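Side-chain contacts in thermostable monoacylglycerol lipase (Bacillus, PDB 4LHE), which probably hydrolyses monoacylglycerols to fatty acid and glycerol, acting as a serine esterase of the alpha/beta hydrolase fold: residues T90-G95 with L242-K247; L102-A107 with C114-I119; C186-F191 with Q209-T214; N203-F208 with K216-L221; H226-D231 with P235-R240. All blocks are in the same frame, centred on the assembly; numbering follows the deposited sequence.

The five contacts belong to one alpha/beta hydrolase fold. Contacts 1 to 4 pack helices or loops against strands of one mixed sheet, and contact 5 ties the loop after its last strand to the next helix. Contacts 1 and 5 share helix 234-247; contacts 3 and 4 share helix 202-210 and the crossover around it, whereas contact 2 lies in the earlier crossover through helix 98-109. Contacts 1, 2, 3 and 5 are buried; contact 4 is at the surface. Deep in the fold the chemistry is aromatic in contact 1 and aliphatic in contact 2. Contact 3 adds a hydroxyl-to-carbonyl bond, contact 4 a lysine over an aromatic ring, and contact 5 an isoleucine on the loop carrying a sulfate-bound histidine.

Contact 1 (T90-G95 with L242-K247); sequences TIFVTG and LEFFAK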
# COMPACT_ATOMS: atom_id res chain seq x y z
N THR A 90 -5.03 -10.16 16.97
CA THR A 90 -5.77 -10.06 15.72
C THR A 90 -5.05 -9.03 14.85
O THR A 90 -4.67 -7.95 15.33
CB THR A 90 -7.22 -9.59 15.99
OG1 THR A 90 -7.81 -10.42 17.00
CG2 THR A 90 -8.07 -9.65 14.72
N ILE A 91 -4.84 -9.36 13.58
CA ILE A 91 -4.11 -8.43 12.72
C ILE A 91 -4.87 -8.21 11.41
O ILE A 91 -5.29 -9.17 10.76
CB ILE A 91 -2.69 -8.95 12.44
CG1 ILE A 91 -1.83 -8.84 13.71
CG2 ILE A 91 -2.07 -8.20 11.32
CD1 ILE A 91 -0.42 -9.36 13.55
N PHE A 92 -5.07 -6.94 11.06
CA PHE A 92 -5.56 -6.59 9.73
C PHE A 92 -4.49 -5.82 8.99
O PHE A 92 -3.69 -5.11 9.61
CB PHE A 92 -6.77 -5.68 9.85
CG PHE A 92 -7.94 -6.34 10.49
CD1 PHE A 92 -8.66 -7.31 9.80
CD2 PHE A 92 -8.34 -5.96 11.76
CE1 PHE A 92 -9.77 -7.92 10.39
CE2 PHE A 92 -9.44 -6.56 12.35
CZ PHE A 92 -10.15 -7.55 11.67
N VAL A 93 -4.49 -5.93 7.66
CA VAL A 93 -3.51 -5.21 6.85
C VAL A 93 -4.26 -4.38 5.80
O VAL A 93 -5.25 -4.83 5.24
CB VAL A 93 -2.49 -6.18 6.21
CG1 VAL A 93 -1.35 -5.42 5.53
CG2 VAL A 93 -1.92 -7.16 7.29
N THR A 94 -3.80 -3.14 5.60
CA THR A 94 -4.35 -2.26 4.56
C THR A 94 -3.20 -1.50 3.90
O THR A 94 -2.15 -1.26 4.50
CB THR A 94 -5.41 -1.29 5.12
OG1 THR A 94 -5.98 -0.53 4.04
CG2 THR A 94 -4.79 -0.31 6.14
N GLY A 95 -3.37 -1.14 2.64
CA GLY A 95 -2.30 -0.40 2.00
C GLY A 95 -2.73 0.19 0.69
O GLY A 95 -3.67 -0.30 0.07
N LEU A 242 -13.30 0.62 9.30
CA LEU A 242 -13.62 0.45 10.72
C LEU A 242 -14.76 -0.55 10.91
O LEU A 242 -14.73 -1.38 11.82
CB LEU A 242 -14.01 1.81 11.32
CG LEU A 242 -12.76 2.65 11.63
CD1 LEU A 242 -13.06 4.02 12.17
CD2 LEU A 242 -11.90 1.89 12.62
N GLU A 243 -15.77 -0.44 10.04
CA GLU A 243 -16.90 -1.37 10.01
C GLU A 243 -16.38 -2.78 9.66
O GLU A 243 -16.75 -3.76 10.32
CB GLU A 243 -17.93 -0.86 9.00
CG GLU A 243 -19.07 -1.81 8.68
CD GLU A 243 -19.86 -1.41 7.44
OE1 GLU A 243 -20.50 -2.30 6.84
OE2 GLU A 243 -19.86 -0.21 7.05
N PHE A 244 -15.50 -2.86 8.66
CA PHE A 244 -14.86 -4.12 8.28
C PHE A 244 -14.08 -4.73 9.46
O PHE A 244 -14.25 -5.91 9.78
CB PHE A 244 -13.95 -3.94 7.06
CG PHE A 244 -13.20 -5.19 6.62
CD1 PHE A 244 -11.86 -5.37 6.94
CD2 PHE A 244 -13.83 -6.17 5.85
CE1 PHE A 244 -11.17 -6.50 6.54
CE2 PHE A 244 -13.14 -7.31 5.44
CZ PHE A 244 -11.80 -7.47 5.78
N PHE A 245 -13.25 -3.92 10.12
CA PHE A 245 -12.47 -4.40 11.26
C PHE A 245 -13.35 -4.95 12.40
O PHE A 245 -13.16 -6.09 12.87
CB PHE A 245 -11.57 -3.29 11.82
CG PHE A 245 -10.60 -2.69 10.81
CD1 PHE A 245 -10.12 -3.43 9.73
CD2 PHE A 245 -10.17 -1.37 10.97
CE1 PHE A 245 -9.22 -2.85 8.83
CE2 PHE A 245 -9.29 -0.79 10.08
CZ PHE A 245 -8.80 -1.53 9.01
N ALA A 246 -14.31 -4.15 12.86
CA ALA A 246 -15.26 -4.56 13.89
C ALA A 246 -15.95 -5.89 13.57
O ALA A 246 -16.01 -6.79 14.42
CB ALA A 246 -16.32 -3.46 14.10
N LYS A 247 -16.47 -6.03 12.36
CA LYS A 247 -17.19 -7.25 12.00
C LYS A 247 -16.34 -8.50 11.85
O LYS A 247 -16.89 -9.61 11.80
CB LYS A 247 -18.03 -7.06 10.73
CG LYS A 247 -19.12 -6.03 10.89
CD LYS A 247 -20.14 -6.12 9.78
CE LYS A 247 -19.72 -5.33 8.57
NZ LYS A 247 -20.91 -4.96 7.72
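Lys247 NZ and Glu243 OE1 form a 2.8 Å salt bridge one turn apart on the outer side of the helix whose inner side brings Phe245 and Phe244 to Phe92. The lysine uses the anti lone pair of OE1, on the side away from the other carboxylate oxygen. Inward, Phe245 CD1 sits over one face of the Phe92 ring, displaced toward its rim, and comes within 3.7 Å of Phe92 CD2. The planes are 26° from parallel, but with centroids 5.0 Å apart the rings are offset and share little face. Phe92 CG is anti to its own carbonyl carbon (chi1 -65°), which carries the ring out from the strand to the helix backbone, and Phe92 CZ ends 3.6 Å from Phe245 O. Phe245 CA also makes an off-centre CH-pi contact with that ring. This is helix 234-247 lying on central strand 90-96 of the alpha/beta hydrolase sheet, the strand that leads into the probable nucleophile elbow. Phe244 approaches at a slant, its CE1 4.2 Å from Phe92 CD1. Beyond the pair, Tyr43 meets the Phe245 ring edge-to-face, and Phe244 also touches Val117 on the neighbouring strand.

Contact 2 (L102-A107 with C114-I119); sequences LTLYLA and CGIVPI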
# COMPACT_ATOMS: atom_id res chain seq x y z
N LEU A 102 1.67 -5.21 -1.39
CA LEU A 102 2.43 -5.74 -0.26
C LEU A 102 1.51 -6.31 0.79
O LEU A 102 1.92 -7.18 1.56
CB LEU A 102 3.29 -4.64 0.35
CG LEU A 102 4.53 -4.32 -0.49
CD1 LEU A 102 5.13 -3.01 -0.04
CD2 LEU A 102 5.54 -5.47 -0.32
N THR A 103 0.28 -5.79 0.83
CA THR A 103 -0.75 -6.30 1.71
C THR A 103 -1.18 -7.69 1.22
O THR A 103 -1.28 -8.64 2.02
CB THR A 103 -1.96 -5.35 1.74
OG1 THR A 103 -1.60 -4.15 2.42
CG2 THR A 103 -3.15 -6.01 2.46
N LEU A 104 -1.43 -7.80 -0.08
CA LEU A 104 -1.76 -9.08 -0.69
C LEU A 104 -0.64 -10.07 -0.45
O LEU A 104 -0.90 -11.21 -0.07
CB LEU A 104 -1.97 -8.90 -2.19
CG LEU A 104 -3.17 -8.02 -2.54
CD1 LEU A 104 -3.02 -7.51 -3.96
CD2 LEU A 104 -4.49 -8.79 -2.38
N TYR A 105 0.59 -9.61 -0.66
CA TYR A 105 1.78 -10.45 -0.50
C TYR A 105 1.83 -11.06 0.89
O TYR A 105 2.02 -12.26 1.04
CB TYR A 105 3.03 -9.59 -0.72
CG TYR A 105 4.34 -10.35 -0.71
CD1 TYR A 105 4.91 -10.79 -1.90
CD2 TYR A 105 5.03 -10.61 0.48
CE1 TYR A 105 6.12 -11.47 -1.91
CE2 TYR A 105 6.23 -11.30 0.47
CZ TYR A 105 6.77 -11.72 -0.73
OH TYR A 105 7.97 -12.40 -0.77
N LEU A 106 1.64 -10.21 1.90
CA LEU A 106 1.73 -10.63 3.29
C LEU A 106 0.63 -11.62 3.66
O LEU A 106 0.84 -12.54 4.44
CB LEU A 106 1.66 -9.41 4.20
CG LEU A 106 2.68 -9.33 5.32
CD1 LEU A 106 4.04 -8.98 4.76
CD2 LEU A 106 2.24 -8.29 6.34
N ALA A 107 -0.56 -11.41 3.09
CA ALA A 107 -1.67 -12.32 3.33
C ALA A 107 -1.34 -13.71 2.76
O ALA A 107 -1.67 -14.74 3.36
CB ALA A 107 -2.97 -11.76 2.73
N CYS A 114 -6.24 -11.76 9.94
CA CYS A 114 -7.69 -11.87 10.05
C CYS A 114 -8.44 -11.11 8.95
O CYS A 114 -9.66 -11.24 8.84
CB CYS A 114 -8.15 -11.42 11.43
SG CYS A 114 -7.70 -12.58 12.77
N GLY A 115 -7.73 -10.34 8.12
CA GLY A 115 -8.39 -9.63 7.03
C GLY A 115 -7.50 -8.61 6.33
O GLY A 115 -6.53 -8.13 6.92
N ILE A 116 -7.84 -8.28 5.09
CA ILE A 116 -7.06 -7.30 4.34
C ILE A 116 -7.91 -6.24 3.67
O ILE A 116 -9.04 -6.50 3.23
CB ILE A 116 -6.15 -7.95 3.28
CG1 ILE A 116 -6.95 -8.85 2.32
CG2 ILE A 116 -5.00 -8.72 3.96
CD1 ILE A 116 -6.07 -9.51 1.27
N VAL A 117 -7.36 -5.03 3.59
CA VAL A 117 -8.04 -3.92 2.92
C VAL A 117 -7.11 -3.23 1.90
O VAL A 117 -6.53 -2.16 2.15
CB VAL A 117 -8.62 -2.89 3.94
CG1 VAL A 117 -9.48 -1.86 3.22
CG2 VAL A 117 -9.49 -3.60 4.97
N PRO A 118 -6.93 -3.86 0.73
CA PRO A 118 -6.11 -3.23 -0.31
C PRO A 118 -6.85 -2.08 -0.98
O PRO A 118 -8.05 -2.18 -1.20
CB PRO A 118 -5.89 -4.38 -1.32
CG PRO A 118 -7.05 -5.32 -1.10
CD PRO A 118 -7.39 -5.22 0.36
N ILE A 119 -6.16 -0.98 -1.27
CA ILE A 119 -6.80 0.19 -1.88
C ILE A 119 -6.06 0.51 -3.16
O ILE A 119 -4.87 0.82 -3.10
CB ILE A 119 -6.69 1.42 -0.95
CG1 ILE A 119 -7.23 1.11 0.45
CG2 ILE A 119 -7.35 2.63 -1.57
CD1 ILE A 119 -7.07 2.26 1.44
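In the beta-alpha-beta unit made by strand 90-96, helix 98-109 and strand 115-119, the helix returns over the sheet and sets Thr103, Leu104 and Ala107 around one strand residue, Ile116. The short axes of helix 102-107 and strand 115-119 approach to 8.5 Å and run nearly antiparallel, at 157°, as the crossover requires. Ile116 carries CG1 between its backbone N and carbonyl carbon (chi1 55°), which turns both of its branches to the helix. Its CG2 meets Thr103 CG2 at 3.6 Å, the two side chains running antiparallel alongside each other, and the same methyl lies 3.9 Å from Ala107 CB. The other branch ends in CD1, 4.0 Å from Leu104 CD2, where the two side chains cross at about a right angle; this methyl also touches Ala107 CB at 4.1 Å. An alanine at Ile116 would lack both branches, and the methyls of Thr103, Leu104 and Ala107 would probably be left facing a gap between helix and strand. The two branches of Thr103 part company: CG2, anti to the backbone N, faces the strand, while OG1 bonds to Gly99 O one turn back in the helix. Leu104 also leans on Thr177 of helix 164-179, and Ile116 on Ala188 of the next strand. With the one side-chain hydroxyl among the touching groups bonded inside its own helix, what crosses between helix and strand is methyl against methyl, so their hold rests on shape and burial and not on any directed bond.

Contact 3 (C186-F191 with Q209-T214); sequences CPALIF and QGISST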
# COMPACT_ATOMS: atom_id res chain seq x y z
N CYS A 186 -8.25 -14.99 3.85
CA CYS A 186 -8.89 -14.16 4.87
C CYS A 186 -9.90 -13.22 4.22
O CYS A 186 -9.85 -13.01 3.00
CB CYS A 186 -7.84 -13.37 5.65
SG CYS A 186 -6.93 -12.19 4.65
N PRO A 187 -10.85 -12.69 5.02
CA PRO A 187 -11.80 -11.71 4.49
C PRO A 187 -11.12 -10.55 3.73
O PRO A 187 -10.08 -10.05 4.15
CB PRO A 187 -12.49 -11.18 5.75
CG PRO A 187 -12.51 -12.37 6.66
CD PRO A 187 -11.17 -13.06 6.41
N ALA A 188 -11.71 -10.14 2.62
CA ALA A 188 -11.11 -9.07 1.82
C ALA A 188 -12.11 -7.95 1.53
O ALA A 188 -13.26 -8.20 1.17
CB ALA A 188 -10.51 -9.64 0.53
N LEU A 189 -11.67 -6.71 1.73
CA LEU A 189 -12.45 -5.52 1.39
C LEU A 189 -11.61 -4.73 0.40
O LEU A 189 -10.53 -4.23 0.73
CB LEU A 189 -12.73 -4.67 2.64
CG LEU A 189 -13.42 -3.32 2.43
CD1 LEU A 189 -14.79 -3.53 1.84
CD2 LEU A 189 -13.52 -2.49 3.72
N ILE A 190 -12.09 -4.63 -0.83
CA ILE A 190 -11.28 -4.14 -1.94
C ILE A 190 -11.79 -2.80 -2.43
O ILE A 190 -12.86 -2.74 -3.05
CB ILE A 190 -11.28 -5.18 -3.09
CG1 ILE A 190 -10.71 -6.52 -2.61
CG2 ILE A 190 -10.49 -4.69 -4.29
CD1 ILE A 190 -10.84 -7.65 -3.64
N PHE A 191 -11.05 -1.73 -2.13
CA PHE A 191 -11.35 -0.39 -2.65
C PHE A 191 -10.76 -0.13 -4.03
O PHE A 191 -9.62 -0.51 -4.31
CB PHE A 191 -10.82 0.69 -1.69
CG PHE A 191 -11.57 0.75 -0.38
CD1 PHE A 191 -12.86 1.27 -0.32
CD2 PHE A 191 -10.97 0.31 0.80
CE1 PHE A 191 -13.54 1.34 0.89
CE2 PHE A 191 -11.65 0.38 2.00
CZ PHE A 191 -12.93 0.88 2.05
N GLN A 209 -11.05 -12.20 -8.17
CA GLN A 209 -11.18 -13.54 -8.72
C GLN A 209 -10.06 -14.46 -8.25
O GLN A 209 -10.28 -15.64 -7.99
CB GLN A 209 -11.27 -13.51 -10.26
CG GLN A 209 -12.46 -12.70 -10.83
CD GLN A 209 -13.84 -13.18 -10.34
OE1 GLN A 209 -13.98 -14.26 -9.76
NE2 GLN A 209 -14.86 -12.35 -10.59
N GLY A 210 -8.86 -13.90 -8.09
CA GLY A 210 -7.69 -14.71 -7.78
C GLY A 210 -7.54 -15.21 -6.36
O GLY A 210 -6.85 -16.23 -6.12
N ILE A 211 -8.15 -14.52 -5.39
CA ILE A 211 -8.07 -14.96 -4.00
C ILE A 211 -9.08 -16.06 -3.72
O ILE A 211 -10.14 -16.13 -4.36
CB ILE A 211 -8.30 -13.81 -2.99
CG1 ILE A 211 -9.70 -13.21 -3.19
CG2 ILE A 211 -7.17 -12.76 -3.12
CD1 ILE A 211 -9.98 -11.96 -2.36
N SER A 212 -8.76 -16.91 -2.75
CA SER A 212 -9.64 -18.01 -2.39
C SER A 212 -10.52 -17.65 -1.19
O SER A 212 -11.30 -18.48 -0.70
CB SER A 212 -8.81 -19.26 -2.11
OG SER A 212 -8.00 -19.58 -3.23
N SER A 213 -10.39 -16.40 -0.74
CA SER A 213 -11.26 -15.79 0.27
C SER A 213 -12.75 -16.01 -0.00
O SER A 213 -13.24 -15.74 -1.10
CB SER A 213 -10.99 -14.28 0.30
OG SER A 213 -9.61 -14.03 0.53
N THR A 214 -13.48 -16.49 1.01
CA THR A 214 -14.92 -16.75 0.87
C THR A 214 -15.74 -15.50 1.18
O THR A 214 -16.86 -15.33 0.68
CB THR A 214 -15.39 -17.93 1.76
OG1 THR A 214 -15.17 -17.63 3.14
CG2 THR A 214 -14.62 -19.20 1.44
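The backbones come closest where the CA atoms of Cys186 and Ser213 stand 5.4 Å apart, just before strand 188-193 on one side and beyond the end of helix 202-210 on the other. Between them Ser213 OG gives its proton to Cys186 O over 2.7 Å, with a C=O...donor angle of 148° and the hydroxyl tilted 23° from the carbonyl plane. The serine oxygen is anti to its own carbonyl carbon (chi1 -55°), which points it at the strand entry; a weak bond also links it to Ile184 O. Further along, Ile211, the first residue to leave the helical path, reaches across with CD1 to lie 3.7 Å from Ala188 CB. Both segments belong to the beta-alpha-beta unit of strand 188-193, helix 202-210 and strand 216-221, and the contact joins the turn after the helix to the start of the first strand. Ala188 also touches Ile116 of the adjacent strand 115-119. With an alanine in place of Ser213 there is no hydroxyl to give, and the buried Cys186 O would probably be left without this partner and the turn less firmly tied. A directed hydroxyl-to-carbonyl bond thus helps tie the turn to the strand entry, and a methyl-to-methyl touch packs beside it.

Contact 4 (N203-F208 with K216-L221); sequences NADIIF and KEIVRL
Phe208, Ile218 and Lys216 bury the most surface where helix 202-210 lies on strand 216-221, the outermost strand at this end of the alpha/beta hydrolase sheet and the last of a beta-alpha-beta unit. The local axes run at 171°, almost exactly antiparallel, and approach to 9.4 Å. In Phe208, CG anti to the backbone N (chi1 -177°) directs the ring from the helix to the strand. The side chains of Lys216 and Phe208 cross at about a right angle, and the extended lysine chain passes over one face of the ring: CE lies there, displaced toward the rim, as a CH-pi contact 3.9 Å from the ring centroid. NZ remains over that face, 4.5 Å from the same centroid, in a cation-pi pair. It also hydrogen-bonds to Phe208 O at 2.9 Å, its C=O...donor angle of 160° putting it nearly in line with the carbonyl. One residue thus offers the lysine both an aromatic face and a carbonyl near the end of its helix, whose dipole would probably favour a positive charge there. Ile218 adds an apolar touch, with CG1 3.8 Å from Phe208 CD1. Arg220, two residues on, forms a salt bridge with Asp194. Ile218 CD1 rests against the helix, 3.8 Å from Ala204 CB and 3.7 Å from Asp205 OD1, a methyl set against a carboxylate oxygen at the exposed margin.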
# COMPACT_ATOMS: atom_id res chain seq x y z
N ASN A 203 -7.75 -4.17 -11.90
CA ASN A 203 -6.92 -4.91 -10.95
C ASN A 203 -7.78 -5.42 -9.79
O ASN A 203 -7.53 -6.49 -9.23
CB ASN A 203 -5.74 -4.05 -10.45
CG ASN A 203 -4.48 -4.18 -11.33
OD1 ASN A 203 -3.40 -4.50 -10.84
ND2 ASN A 203 -4.64 -3.93 -12.62
N ALA A 204 -8.81 -4.65 -9.45
CA ALA A 204 -9.76 -5.04 -8.41
C ALA A 204 -10.38 -6.40 -8.73
O ALA A 204 -10.47 -7.28 -7.86
CB ALA A 204 -10.83 -3.99 -8.28
N ASP A 205 -10.80 -6.56 -9.98
CA ASP A 205 -11.44 -7.80 -10.43
C ASP A 205 -10.48 -8.99 -10.41
O ASP A 205 -10.86 -10.09 -10.02
CB ASP A 205 -12.05 -7.60 -11.82
CG ASP A 205 -13.14 -6.56 -11.81
OD1 ASP A 205 -14.03 -6.67 -10.95
OD2 ASP A 205 -13.12 -5.63 -12.65
N ILE A 206 -9.23 -8.76 -10.82
CA ILE A 206 -8.20 -9.80 -10.80
C ILE A 206 -7.89 -10.26 -9.37
O ILE A 206 -7.70 -11.46 -9.11
CB ILE A 206 -6.90 -9.29 -11.46
CG1 ILE A 206 -7.19 -8.91 -12.92
CG2 ILE A 206 -5.80 -10.32 -11.35
CD1 ILE A 206 -6.20 -7.89 -13.53
N ILE A 207 -7.83 -9.29 -8.46
CA ILE A 207 -7.64 -9.61 -7.05
C ILE A 207 -8.86 -10.40 -6.56
O ILE A 207 -8.71 -11.48 -5.98
CB ILE A 207 -7.45 -8.31 -6.22
CG1 ILE A 207 -6.10 -7.67 -6.57
CG2 ILE A 207 -7.54 -8.60 -4.71
CD1 ILE A 207 -5.93 -6.24 -6.07
N PHE A 208 -10.05 -9.88 -6.86
CA PHE A 208 -11.30 -10.50 -6.42
C PHE A 208 -11.44 -11.95 -6.92
O PHE A 208 -11.88 -12.84 -6.18
CB PHE A 208 -12.49 -9.63 -6.85
CG PHE A 208 -13.83 -10.15 -6.40
CD1 PHE A 208 -14.41 -9.69 -5.22
CD2 PHE A 208 -14.52 -11.08 -7.16
CE1 PHE A 208 -15.65 -10.16 -4.81
CE2 PHE A 208 -15.76 -11.56 -6.75
CZ PHE A 208 -16.32 -11.10 -5.58
N LYS A 216 -15.47 -11.67 0.55
CA LYS A 216 -14.74 -10.69 -0.26
C LYS A 216 -15.73 -9.71 -0.91
O LYS A 216 -16.82 -10.11 -1.32
CB LYS A 216 -13.93 -11.41 -1.33
CG LYS A 216 -14.73 -12.46 -2.11
CD LYS A 216 -13.83 -13.20 -3.09
CE LYS A 216 -14.65 -14.01 -4.09
NZ LYS A 216 -13.75 -14.78 -4.98
N GLU A 217 -15.35 -8.44 -1.02
CA GLU A 217 -16.23 -7.44 -1.63
C GLU A 217 -15.44 -6.33 -2.34
O GLU A 217 -14.32 -5.99 -1.94
CB GLU A 217 -17.11 -6.83 -0.54
CG GLU A 217 -18.06 -5.74 -1.01
CD GLU A 217 -18.72 -4.99 0.15
OE1 GLU A 217 -19.45 -4.01 -0.13
OE2 GLU A 217 -18.51 -5.38 1.33
N ILE A 218 -16.01 -5.78 -3.41
CA ILE A 218 -15.41 -4.62 -4.06
C ILE A 218 -16.19 -3.35 -3.77
O ILE A 218 -17.42 -3.29 -3.96
CB ILE A 218 -15.25 -4.80 -5.57
CG1 ILE A 218 -14.28 -5.95 -5.85
CG2 ILE A 218 -14.73 -3.51 -6.21
CD1 ILE A 218 -13.90 -6.10 -7.32
N VAL A 219 -15.49 -2.33 -3.28
CA VAL A 219 -16.12 -1.04 -3.00
C VAL A 219 -15.56 0.03 -3.93
O VAL A 219 -14.34 0.29 -3.97
CB VAL A 219 -15.98 -0.67 -1.50
CG1 VAL A 219 -16.51 0.73 -1.23
CG2 VAL A 219 -16.72 -1.68 -0.65
N ARG A 220 -16.46 0.64 -4.70
CA ARG A 220 -16.10 1.68 -5.66
C ARG A 220 -16.03 3.07 -5.02
O ARG A 220 -16.93 3.46 -4.26
CB ARG A 220 -17.07 1.69 -6.85
CG ARG A 220 -17.08 0.38 -7.65
CD ARG A 220 -17.14 0.65 -9.15
NE ARG A 220 -16.19 -0.19 -9.89
CZ ARG A 220 -14.99 0.20 -10.33
NH1 ARG A 220 -14.56 1.44 -10.11
NH2 ARG A 220 -14.21 -0.66 -10.99
N LEU A 221 -14.95 3.79 -5.31
CA LEU A 221 -14.74 5.13 -4.80
C LEU A 221 -14.98 6.10 -5.95
O LEU A 221 -14.22 6.13 -6.93
CB LEU A 221 -13.31 5.28 -4.27
CG LEU A 221 -12.95 4.34 -3.11
CD1 LEU A 221 -11.48 4.48 -2.69
CD2 LEU A 221 -13.88 4.58 -1.91

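Contact 5 (H226-D231 with P235-R240); sequences HVATLD and PMIIER. With SO4 (sulfate ion), chain D.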
# COMPACT_ATOMS: atom_id res chain seq x y z
N HIS A 226 -6.27 8.12 -8.04
CA HIS A 226 -5.38 7.09 -7.48
C HIS A 226 -5.06 7.16 -5.99
O HIS A 226 -5.18 6.16 -5.28
CB HIS A 226 -4.07 7.05 -8.24
CG HIS A 226 -3.17 5.94 -7.82
ND1 HIS A 226 -3.58 4.63 -7.78
CD2 HIS A 226 -1.87 5.93 -7.43
CE1 HIS A 226 -2.58 3.86 -7.39
NE2 HIS A 226 -1.53 4.63 -7.17
N VAL A 227 -4.61 8.33 -5.54
CA VAL A 227 -4.15 8.49 -4.15
C VAL A 227 -5.36 8.68 -3.23
O VAL A 227 -5.51 9.73 -2.60
CB VAL A 227 -3.23 9.69 -4.00
CG1 VAL A 227 -2.53 9.68 -2.62
CG2 VAL A 227 -2.18 9.66 -5.10
N ALA A 228 -6.21 7.66 -3.18
CA ALA A 228 -7.55 7.76 -2.58
C ALA A 228 -7.54 8.04 -1.06
O ALA A 228 -8.47 8.62 -0.52
CB ALA A 228 -8.34 6.48 -2.89
N THR A 229 -6.46 7.63 -0.39
CA THR A 229 -6.34 7.76 1.07
C THR A 229 -6.21 9.22 1.49
O THR A 229 -6.44 9.57 2.66
CB THR A 229 -5.13 6.98 1.59
OG1 THR A 229 -3.96 7.38 0.85
CG2 THR A 229 -5.34 5.47 1.40
N LEU A 230 -5.81 10.07 0.55
CA LEU A 230 -5.68 11.49 0.82
C LEU A 230 -6.77 12.28 0.09
O LEU A 230 -6.87 13.51 0.27
CB LEU A 230 -4.33 11.99 0.34
CG LEU A 230 -3.05 11.49 1.00
CD1 LEU A 230 -1.85 12.13 0.31
CD2 LEU A 230 -3.04 11.83 2.45
N ASP A 231 -7.57 11.60 -0.73
CA ASP A 231 -8.52 12.27 -1.62
C ASP A 231 -9.89 12.46 -0.96
O ASP A 231 -10.06 12.20 0.24
CB ASP A 231 -8.67 11.48 -2.92
CG ASP A 231 -8.73 12.36 -4.15
OD1 ASP A 231 -9.05 13.57 -4.02
OD2 ASP A 231 -8.41 11.86 -5.26
N PRO A 235 -12.84 9.93 4.13
CA PRO A 235 -13.69 9.53 5.25
C PRO A 235 -14.47 8.23 4.98
O PRO A 235 -14.67 7.42 5.90
CB PRO A 235 -14.66 10.71 5.40
CG PRO A 235 -14.01 11.86 4.67
CD PRO A 235 -13.26 11.23 3.55
N MET A 236 -14.89 8.02 3.74
CA MET A 236 -15.56 6.79 3.36
C MET A 236 -14.63 5.56 3.53
O MET A 236 -15.03 4.52 4.07
CB MET A 236 -16.09 6.90 1.93
CG MET A 236 -16.62 5.60 1.37
SD MET A 236 -17.45 5.73 -0.22
CE MET A 236 -18.22 4.11 -0.28
N ILE A 237 -13.38 5.68 3.10
CA ILE A 237 -12.41 4.61 3.32
C ILE A 237 -12.22 4.29 4.80
O ILE A 237 -12.16 3.12 5.19
CB ILE A 237 -11.03 4.98 2.73
CG1 ILE A 237 -11.14 5.18 1.22
CG2 ILE A 237 -10.00 3.88 3.06
CD1 ILE A 237 -9.82 5.71 0.58
N ILE A 238 -12.12 5.33 5.63
CA ILE A 238 -11.93 5.14 7.05
C ILE A 238 -13.15 4.47 7.71
O ILE A 238 -13.00 3.52 8.48
CB ILE A 238 -11.57 6.48 7.75
CG1 ILE A 238 -10.11 6.87 7.44
CG2 ILE A 238 -11.80 6.38 9.25
CD1 ILE A 238 -9.76 8.36 7.72
N GLU A 239 -14.34 4.96 7.40
CA GLU A 239 -15.58 4.48 8.02
C GLU A 239 -15.93 3.04 7.58
O GLU A 239 -16.35 2.22 8.40
CB GLU A 239 -16.72 5.48 7.70
CG GLU A 239 -18.14 5.04 8.05
CD GLU A 239 -19.19 6.12 7.72
OE1 GLU A 239 -18.85 7.11 7.01
OE2 GLU A 239 -20.35 5.99 8.19
N ARG A 240 -15.72 2.73 6.30
CA ARG A 240 -15.97 1.37 5.82
C ARG A 240 -14.94 0.37 6.34
O ARG A 240 -15.26 -0.79 6.57
CB ARG A 240 -16.02 1.34 4.28
CG ARG A 240 -17.28 1.93 3.70
CD ARG A 240 -18.46 0.96 3.77
NE ARG A 240 -19.18 0.92 2.49
CZ ARG A 240 -19.27 -0.17 1.73
NH1 ARG A 240 -18.72 -1.31 2.14
NH2 ARG A 240 -19.92 -0.12 0.58
S SO4 D . 1.94 4.38 -5.65
O1 SO4 D . 3.23 5.06 -5.70
O2 SO4 D . 1.10 4.98 -4.59
O3 SO4 D . 1.26 4.54 -6.94
O4 SO4 D . 2.21 2.95 -5.42
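The imidazole of His226 meets a bound sulfate, probably from the crystallisation liquor, at its edge: the sulfur lies in the ring plane, and NE2 donates to sulfate O3 over 2.8 Å with an N-H...O angle of 147°. At the other ring nitrogen, ND1 bonds to Asp196 OD2; with both nitrogens engaged, the ring would be held in this rotation in the crystal. The contact with helix 234-247 is made two residues on. Ile237 CD1 comes within 3.4 Å of Ala228 O and lies 3.9 Å from Ala228 CB. Having CG1 anti to its carbonyl carbon (chi1 -61°) lets Ile237 extend its long branch to the loop, and CD1 ends 4.0 Å from Thr229 N. Val227 centres an inverse gamma turn that bends the chain between the histidine and the Ala228-Ile237 contact. Leu221 touches both Ala228 and Ile237, extending the packing to the sheet, while Thr229 OG1 bonds to Ser35 O. Backbone N of Phe29 and Thr30 also bond the sulfate, as in an oxyanion hole, and so does Ser97 OG. Ser97, His226 and Asp196 are placed as in a Ser-His-Asp triad, and probably form the one expected in an alpha/beta hydrolase, with the histidine on the loop after the last strand.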